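Local atomic coordinates of scarecrow-like protein 3 (Arabidopsis thaliana, PDB entry 6KPB), a protein that probably acts as a transcription factor in plant development and binds zinc finger proteins of the IDD family, among them JACKDAW. Residues N336-G340 and L341-V345; T380-P383 and R384-D388; V254-V257 and L258-T262. All blocks are in the same frame, centred on the assembly; numbering follows the deposited sequence.

Overall arrangement
All three contacts lie in the GRAS domain, within the predicted PFYRE region, and come along the chain in the order contact 3, contact 1, contact 2. Contact 3 is the end of strand 251-257 and the loop after it; contact 1 is the end of helix 330-340 and the loop into strand 345-351. These two strands, parallel neighbours, and the helix form a beta-alpha-beta unit whose connection is partly unmodelled. The two centres are about 14 Å apart; Val345 O probably accepts from Val254 N, and Ile338 and Pro343 pack on Val254. Contact 2, joining helices 360-381 and 387-406, lies about 42 Å from contact 1 and 29 Å from contact 3 (centres), so it belongs to the outlying helices, not the sheet.

Contact 1 of 3, residues N336-G340 and L341-V345; sequences NAIWG and LSPKV
Leu341 and Ile338 meet through a carbonyl: Leu341 CB lies 3.4 Å from Ile338 O, and its CG rests against Ala337 O. Having CG anti to the carbonyl carbon (chi1 -65°) keeps that branch beside its own backbone N and against the last turn of the helix. The Leu341 amide divides itself weakly between two acceptors, 3.4 Å from N to Ala337 O and 3.0 Å from N to Ile338 O. A straighter bond follows, Ser342 N to Trp339 O at 2.9 Å. Ser342 then leaves helical geometry with positive phi (51°). Pro343 turns back over the helix end: its CD sits 3.1 Å from Ile338 O, and its CG meets Ile338 CG2 at 4.1 Å, the two side chains crossing at about a right angle. With an alanine here, Ile338 CG2 would probably lose its ring partner and the loop would be freer to turn about the backbone N-CA bond. Around it, Leu341 packs on Leu252 of strand 251-257 and on helix 241-244, Pro343 touches Val254 and Cys482 (strand 472-482), and Trp339 lies edge-to-face with Phe431, while the backbones of Lys344 and Val345 hydrogen-bond to Leu252 and Val254.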
loop_
_atom_site.group_PDB
_atom_site.type_symbol
_atom_site.label_atom_id
_atom_site.label_comp_id
_atom_site.label_asym_id
_atom_site.label_seq_id
_atom_site.Cartn_x
_atom_site.Cartn_y
_atom_site.Cartn_z
ATOM N N ASN A 336 11.847 -18.991 -30.950
ATOM C CA ASN A 336 11.609 -20.103 -31.866
ATOM C C ASN A 336 10.124 -20.430 -31.956
ATOM O O ASN A 336 9.623 -20.777 -33.032
ATOM C CB ASN A 336 12.405 -21.332 -31.426
ATOM C CG ASN A 336 12.029 -22.577 -32.206
ATOM O OD1 ASN A 336 12.502 -22.791 -33.323
ATOM N ND2 ASN A 336 11.173 -23.407 -31.619
ATOM N N ALA A 337 9.405 -20.331 -30.834
ATOM C CA ALA A 337 7.958 -20.515 -30.870
ATOM C C ALA A 337 7.296 -19.455 -31.740
ATOM O O ALA A 337 6.379 -19.758 -32.512
ATOM C CB ALA A 337 7.386 -20.484 -29.453
ATOM N N ILE A 338 7.750 -18.203 -31.628
ATOM C CA ILE A 338 7.260 -17.156 -32.518
ATOM C C ILE A 338 7.640 -17.466 -33.958
ATOM O O ILE A 338 6.835 -17.292 -34.881
ATOM C CB ILE A 338 7.792 -15.780 -32.077
ATOM C CG1 ILE A 338 7.277 -15.429 -30.681
ATOM C CG2 ILE A 338 7.398 -14.707 -33.084
ATOM C CD1 ILE A 338 5.771 -15.437 -30.570
ATOM N N TRP A 339 8.870 -17.940 -34.173
ATOM C CA TRP A 339 9.315 -18.271 -35.523
ATOM C C TRP A 339 8.407 -19.312 -36.166
ATOM O O TRP A 339 8.042 -19.189 -37.340
ATOM C CB TRP A 339 10.761 -18.766 -35.491
ATOM C CG TRP A 339 11.364 -18.980 -36.848
ATOM C CD1 TRP A 339 12.080 -18.076 -37.578
ATOM C CD2 TRP A 339 11.308 -20.176 -37.637
ATOM N NE1 TRP A 339 12.471 -18.631 -38.772
ATOM C CE2 TRP A 339 12.008 -19.920 -38.833
ATOM C CE3 TRP A 339 10.732 -21.436 -37.450
ATOM C CZ2 TRP A 339 12.150 -20.878 -39.837
ATOM C CZ3 TRP A 339 10.873 -22.387 -38.448
ATOM C CH2 TRP A 339 11.577 -22.102 -39.625
ATOM N N GLY A 340 8.021 -20.340 -35.404
ATOM C CA GLY A 340 7.166 -21.379 -35.951
ATOM C C GLY A 340 5.802 -20.877 -36.378
ATOM O O GLY A 340 5.162 -21.473 -37.248
ATOM N N LEU A 341 5.336 -19.778 -35.781
ATOM C CA LEU A 341 4.069 -19.186 -36.194
ATOM C C LEU A 341 4.149 -18.522 -37.564
ATOM O O LEU A 341 3.114 -18.102 -38.088
ATOM C CB LEU A 341 3.599 -18.169 -35.153
ATOM C CG LEU A 341 3.246 -18.731 -33.775
ATOM C CD1 LEU A 341 2.468 -17.708 -32.959
ATOM C CD2 LEU A 341 2.464 -20.031 -33.904
ATOM N N SER A 342 5.346 -18.431 -38.144
ATOM C CA SER A 342 5.580 -17.794 -39.432
ATOM C C SER A 342 4.988 -16.382 -39.520
ATOM O O SER A 342 4.166 -16.105 -40.397
ATOM C CB SER A 342 5.034 -18.659 -40.563
ATOM O OG SER A 342 3.621 -18.650 -40.561
ATOM N N PRO A 343 5.386 -15.465 -38.637
ATOM C CA PRO A 343 4.900 -14.088 -38.777
ATOM C C PRO A 343 5.540 -13.414 -39.979
ATOM O O PRO A 343 6.698 -13.669 -40.316
ATOM C CB PRO A 343 5.329 -13.426 -37.465
ATOM C CG PRO A 343 6.538 -14.178 -37.056
ATOM C CD PRO A 343 6.269 -15.603 -37.467
ATOM N N LYS A 344 4.766 -12.547 -40.632
ATOM C CA LYS A 344 5.313 -11.790 -41.750
ATOM C C LYS A 344 6.253 -10.695 -41.268
ATOM O O LYS A 344 7.169 -10.300 -41.998
ATOM C CB LYS A 344 4.183 -11.201 -42.593
ATOM C CG LYS A 344 4.339 -11.461 -44.081
ATOM C CD LYS A 344 3.185 -10.876 -44.870
ATOM C CE LYS A 344 3.498 -10.875 -46.354
ATOM N NZ LYS A 344 2.366 -10.344 -47.157
ATOM N N VAL A 345 6.049 -10.201 -40.050
ATOM C CA VAL A 345 6.965 -9.246 -39.438
ATOM C C VAL A 345 6.833 -9.356 -37.925
ATOM O O VAL A 345 5.738 -9.565 -37.394
ATOM C CB VAL A 345 6.702 -7.802 -39.928
ATOM C CG1 VAL A 345 5.368 -7.274 -39.409
ATOM C CG2 VAL A 345 7.843 -6.881 -39.518
#

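Contact 2 of 3, residues T380-P383 and R384-D388; sequences TKVP and RTSQD
Val382 and Pro383 meet Ser386 in a local surface contact at the connection between helix 360-381 and helix 387-406, where a type I beta turn from Pro383 to Ser386 leads straight into an N-cap. The turn is closed by one backbone hydrogen bond, Ser386 N to Pro383 O at 3.1 Å, nearly straight at 162°. The same carbonyl also has a side-chain neighbour, since Ser386 CB lies 3.3 Å from Pro383 O. At the second corner of the turn Thr385 OG1 stands 4.1 Å from Pro383 CB, a loose contact. Ser386 sits right before helix 387-406, and its OG caps the helix through a weak hydrogen bond to Arg389 N. Arg389 also reaches back with NH2 to Val382 O, so it is weakly bonded both to the residue before the turn and to the turn's last residue. Arg384, at the first corner, points away overall, though its CB still touches Pro383 C; its chain bends at chi2 and carries NE to a salt bridge with Glu379, in the helix just left. Val382, just before the turn, packs on Met142 of helix 129-142. Its chi1 of -167° sets CG1 opposite the backbone N and alongside the capping serine, Val382 CG1 lying 3.5 Å from Ser386 CB and 3.6 Å from Ser386 OG.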
loop_
_atom_site.group_PDB
_atom_site.type_symbol
_atom_site.label_atom_id
_atom_site.label_comp_id
_atom_site.label_asym_id
_atom_site.label_seq_id
_atom_site.Cartn_x
_atom_site.Cartn_y
_atom_site.Cartn_z
ATOM N N THR A 380 13.921 18.699 -16.389
ATOM C CA THR A 380 13.957 19.840 -17.293
ATOM C C THR A 380 12.587 20.212 -17.845
ATOM O O THR A 380 12.479 21.230 -18.537
ATOM C CB THR A 380 14.904 19.565 -18.466
ATOM O OG1 THR A 380 14.325 18.581 -19.332
ATOM C CG2 THR A 380 16.248 19.065 -17.965
ATOM N N LYS A 381 11.547 19.431 -17.559
ATOM C CA LYS A 381 10.268 19.627 -18.231
ATOM C C LYS A 381 9.100 19.770 -17.263
ATOM O O LYS A 381 8.152 20.513 -17.539
ATOM C CB LYS A 381 10.002 18.465 -19.190
ATOM C CG LYS A 381 11.044 18.313 -20.288
ATOM C CD LYS A 381 10.820 17.036 -21.084
ATOM C CE LYS A 381 11.886 16.855 -22.155
ATOM N NZ LYS A 381 11.808 17.907 -23.206
ATOM N N VAL A 382 9.149 19.068 -16.135
ATOM C CA VAL A 382 7.998 18.957 -15.241
ATOM C C VAL A 382 8.367 19.485 -13.857
ATOM O O VAL A 382 9.467 19.198 -13.363
ATOM C CB VAL A 382 7.501 17.503 -15.175
ATOM C CG1 VAL A 382 6.140 17.425 -14.516
ATOM C CG2 VAL A 382 7.447 16.898 -16.570
ATOM N N PRO A 383 7.495 20.256 -13.202
ATOM C CA PRO A 383 7.842 20.811 -11.887
ATOM C C PRO A 383 8.087 19.732 -10.844
ATOM O O PRO A 383 7.543 18.627 -10.913
ATOM C CB PRO A 383 6.615 21.659 -11.528
ATOM C CG PRO A 383 5.998 21.999 -12.836
ATOM C CD PRO A 383 6.233 20.812 -13.718
ATOM N N ARG A 384 8.913 20.081 -9.851
ATOM C CA ARG A 384 9.268 19.138 -8.794
ATOM C C ARG A 384 8.052 18.700 -7.987
ATOM O O ARG A 384 8.052 17.603 -7.416
ATOM C CB ARG A 384 10.311 19.762 -7.865
ATOM C CG ARG A 384 11.603 20.182 -8.548
ATOM C CD ARG A 384 12.765 19.305 -8.112
ATOM N NE ARG A 384 14.028 19.729 -8.708
ATOM C CZ ARG A 384 14.933 20.484 -8.093
ATOM N NH1 ARG A 384 14.721 20.902 -6.851
ATOM N NH2 ARG A 384 16.053 20.818 -8.717
ATOM N N THR A 385 7.018 19.534 -7.919
ATOM C CA THR A 385 5.826 19.242 -7.133
ATOM C C THR A 385 4.785 18.428 -7.890
ATOM O O THR A 385 3.717 18.147 -7.334
ATOM C CB THR A 385 5.185 20.546 -6.648
ATOM O OG1 THR A 385 4.964 21.413 -7.767
ATOM C CG2 THR A 385 6.088 21.242 -5.643
ATOM N N SER A 386 5.060 18.042 -9.133
ATOM C CA SER A 386 4.068 17.341 -9.940
ATOM C C SER A 386 3.845 15.933 -9.402
ATOM O O SER A 386 4.795 15.154 -9.264
ATOM C CB SER A 386 4.514 17.292 -11.398
ATOM O OG SER A 386 3.606 16.543 -12.189
ATOM N N GLN A 387 2.586 15.606 -9.098
ATOM C CA GLN A 387 2.257 14.247 -8.686
ATOM C C GLN A 387 2.411 13.260 -9.836
ATOM O O GLN A 387 2.724 12.088 -9.602
ATOM C CB GLN A 387 0.835 14.197 -8.125
ATOM C CG GLN A 387 0.688 14.821 -6.746
ATOM C CD GLN A 387 1.435 14.050 -5.673
ATOM O OE1 GLN A 387 2.445 14.517 -5.147
ATOM N NE2 GLN A 387 0.937 12.865 -5.341
ATOM N N ASP A 388 2.194 13.712 -11.076
ATOM C CA ASP A 388 2.417 12.847 -12.233
ATOM C C ASP A 388 3.871 12.400 -12.305
ATOM O O ASP A 388 4.162 11.224 -12.555
ATOM C CB ASP A 388 2.024 13.572 -13.522
ATOM C CG ASP A 388 0.531 13.799 -13.635
ATOM O OD1 ASP A 388 -0.233 13.085 -12.951
ATOM O OD2 ASP A 388 0.122 14.682 -14.419
#

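Contact 3 of 3, residues V254-V257 and L258-T262; sequences VSSV and LQLHT
Gln259 folds back on the residue two before it: its NE2 donates to Val257 O at 3.0 Å, with an N-H...O angle of 153°. The carbonyl oxygen lies close to the plane of the glutamine amide, and the donor is tilted 17° from the carbonyl plane. Two successive bends produce this hook. Chi1 (-61°) sets Gln259 CG anti to its own carbonyl carbon, where CG lies 3.3 Å from Val257 O; the bend at chi2 then swings CD and NE2 back to that same oxygen. Val257 and Leu258 touch as side-chain neighbours, Val257 CG1 to Leu258 CG at 4.0 Å. Leu258 takes a left-handed conformation, with positive phi, just after the strand's last residue. This is the C-terminal end of parallel strand 251-257 in the Rossmann-like sheet of the GRAS domain, flanked by strands 166-171 and 345-351, where the chain turns out into a 3-10 segment that begins at His261. Ser256, whose side chain extends with OG anti to its backbone N, reaches past Val257 to the loop, Ser256 OG lying 3.7 Å from Gln259 CB and 4.0 Å from Leu260 CD1. Leu260 goes on to pack against Trp422 and Ile426 of helix 419-428, and His261 hydrogen-bonds Glu350 through ND1 and Glu414 through NE2.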
loop_
_atom_site.group_PDB
_atom_site.type_symbol
_atom_site.label_atom_id
_atom_site.label_comp_id
_atom_site.label_asym_id
_atom_site.label_seq_id
_atom_site.Cartn_x
_atom_site.Cartn_y
_atom_site.Cartn_z
ATOM N N VAL A 254 3.683 -9.744 -35.169
ATOM C CA VAL A 254 3.888 -9.865 -33.730
ATOM C C VAL A 254 4.546 -8.586 -33.229
ATOM O O VAL A 254 5.551 -8.138 -33.794
ATOM C CB VAL A 254 4.744 -11.096 -33.380
ATOM C CG1 VAL A 254 5.076 -11.113 -31.898
ATOM C CG2 VAL A 254 4.022 -12.375 -33.776
ATOM N N SER A 255 3.976 -8.004 -32.174
ATOM C CA SER A 255 4.486 -6.779 -31.567
ATOM C C SER A 255 4.902 -7.076 -30.134
ATOM O O SER A 255 4.071 -7.481 -29.314
ATOM C CB SER A 255 3.434 -5.669 -31.601
ATOM O OG SER A 255 3.884 -4.519 -30.904
ATOM N N SER A 256 6.182 -6.867 -29.834
ATOM C CA SER A 256 6.748 -7.145 -28.514
ATOM C C SER A 256 7.314 -5.841 -27.958
ATOM O O SER A 256 8.455 -5.471 -28.247
ATOM C CB SER A 256 7.815 -8.232 -28.600
ATOM O OG SER A 256 8.307 -8.569 -27.314
ATOM N N VAL A 257 6.514 -5.149 -27.153
ATOM C CA VAL A 257 6.898 -3.870 -26.565
ATOM C C VAL A 257 7.371 -4.145 -25.141
ATOM O O VAL A 257 6.563 -4.397 -24.242
ATOM C CB VAL A 257 5.746 -2.863 -26.597
ATOM C CG1 VAL A 257 6.148 -1.577 -25.893
ATOM C CG2 VAL A 257 5.335 -2.577 -28.035
ATOM N N LEU A 258 8.691 -4.103 -24.943
ATOM C CA LEU A 258 9.317 -4.215 -23.623
ATOM C C LEU A 258 9.017 -5.548 -22.944
ATOM O O LEU A 258 8.925 -5.620 -21.716
ATOM C CB LEU A 258 8.899 -3.058 -22.708
ATOM C CG LEU A 258 9.108 -1.634 -23.224
ATOM C CD1 LEU A 258 8.803 -0.620 -22.126
ATOM C CD2 LEU A 258 10.520 -1.450 -23.760
ATOM N N GLN A 259 8.875 -6.621 -23.723
ATOM C CA GLN A 259 8.533 -7.924 -23.170
ATOM C C GLN A 259 9.598 -8.991 -23.363
ATOM O O GLN A 259 9.583 -9.983 -22.628
ATOM C CB GLN A 259 7.216 -8.435 -23.777
ATOM C CG GLN A 259 6.025 -7.541 -23.497
ATOM C CD GLN A 259 5.902 -7.185 -22.030
ATOM O OE1 GLN A 259 5.897 -8.061 -21.164
ATOM N NE2 GLN A 259 5.814 -5.893 -21.742
ATOM N N LEU A 260 10.518 -8.820 -24.313
ATOM C CA LEU A 260 11.459 -9.892 -24.623
ATOM C C LEU A 260 12.459 -10.106 -23.492
ATOM O O LEU A 260 12.799 -11.249 -23.170
ATOM C CB LEU A 260 12.181 -9.593 -25.934
ATOM C CG LEU A 260 12.405 -10.799 -26.845
ATOM C CD1 LEU A 260 11.079 -11.490 -27.127
ATOM C CD2 LEU A 260 13.077 -10.376 -28.142
ATOM N N HIS A 261 12.933 -9.021 -22.870
ATOM C CA HIS A 261 13.918 -9.151 -21.799
ATOM C C HIS A 261 13.370 -9.909 -20.596
ATOM O O HIS A 261 14.155 -10.373 -19.762
ATOM C CB HIS A 261 14.416 -7.768 -21.367
ATOM C CG HIS A 261 13.361 -6.907 -20.743
ATOM N ND1 HIS A 261 12.837 -5.797 -21.372
ATOM C CD2 HIS A 261 12.738 -6.987 -19.542
ATOM C CE1 HIS A 261 11.933 -5.235 -20.589
ATOM N NE2 HIS A 261 11.855 -5.938 -19.473
ATOM N N THR A 262 12.045 -10.040 -20.490
ATOM C CA THR A 262 11.447 -10.801 -19.398
ATOM C C THR A 262 11.945 -12.243 -19.385
ATOM O O THR A 262 12.159 -12.826 -18.315
ATOM C CB THR A 262 9.920 -10.753 -19.520
ATOM O OG1 THR A 262 9.444 -9.487 -19.046
ATOM C CG2 THR A 262 9.261 -11.872 -18.731
#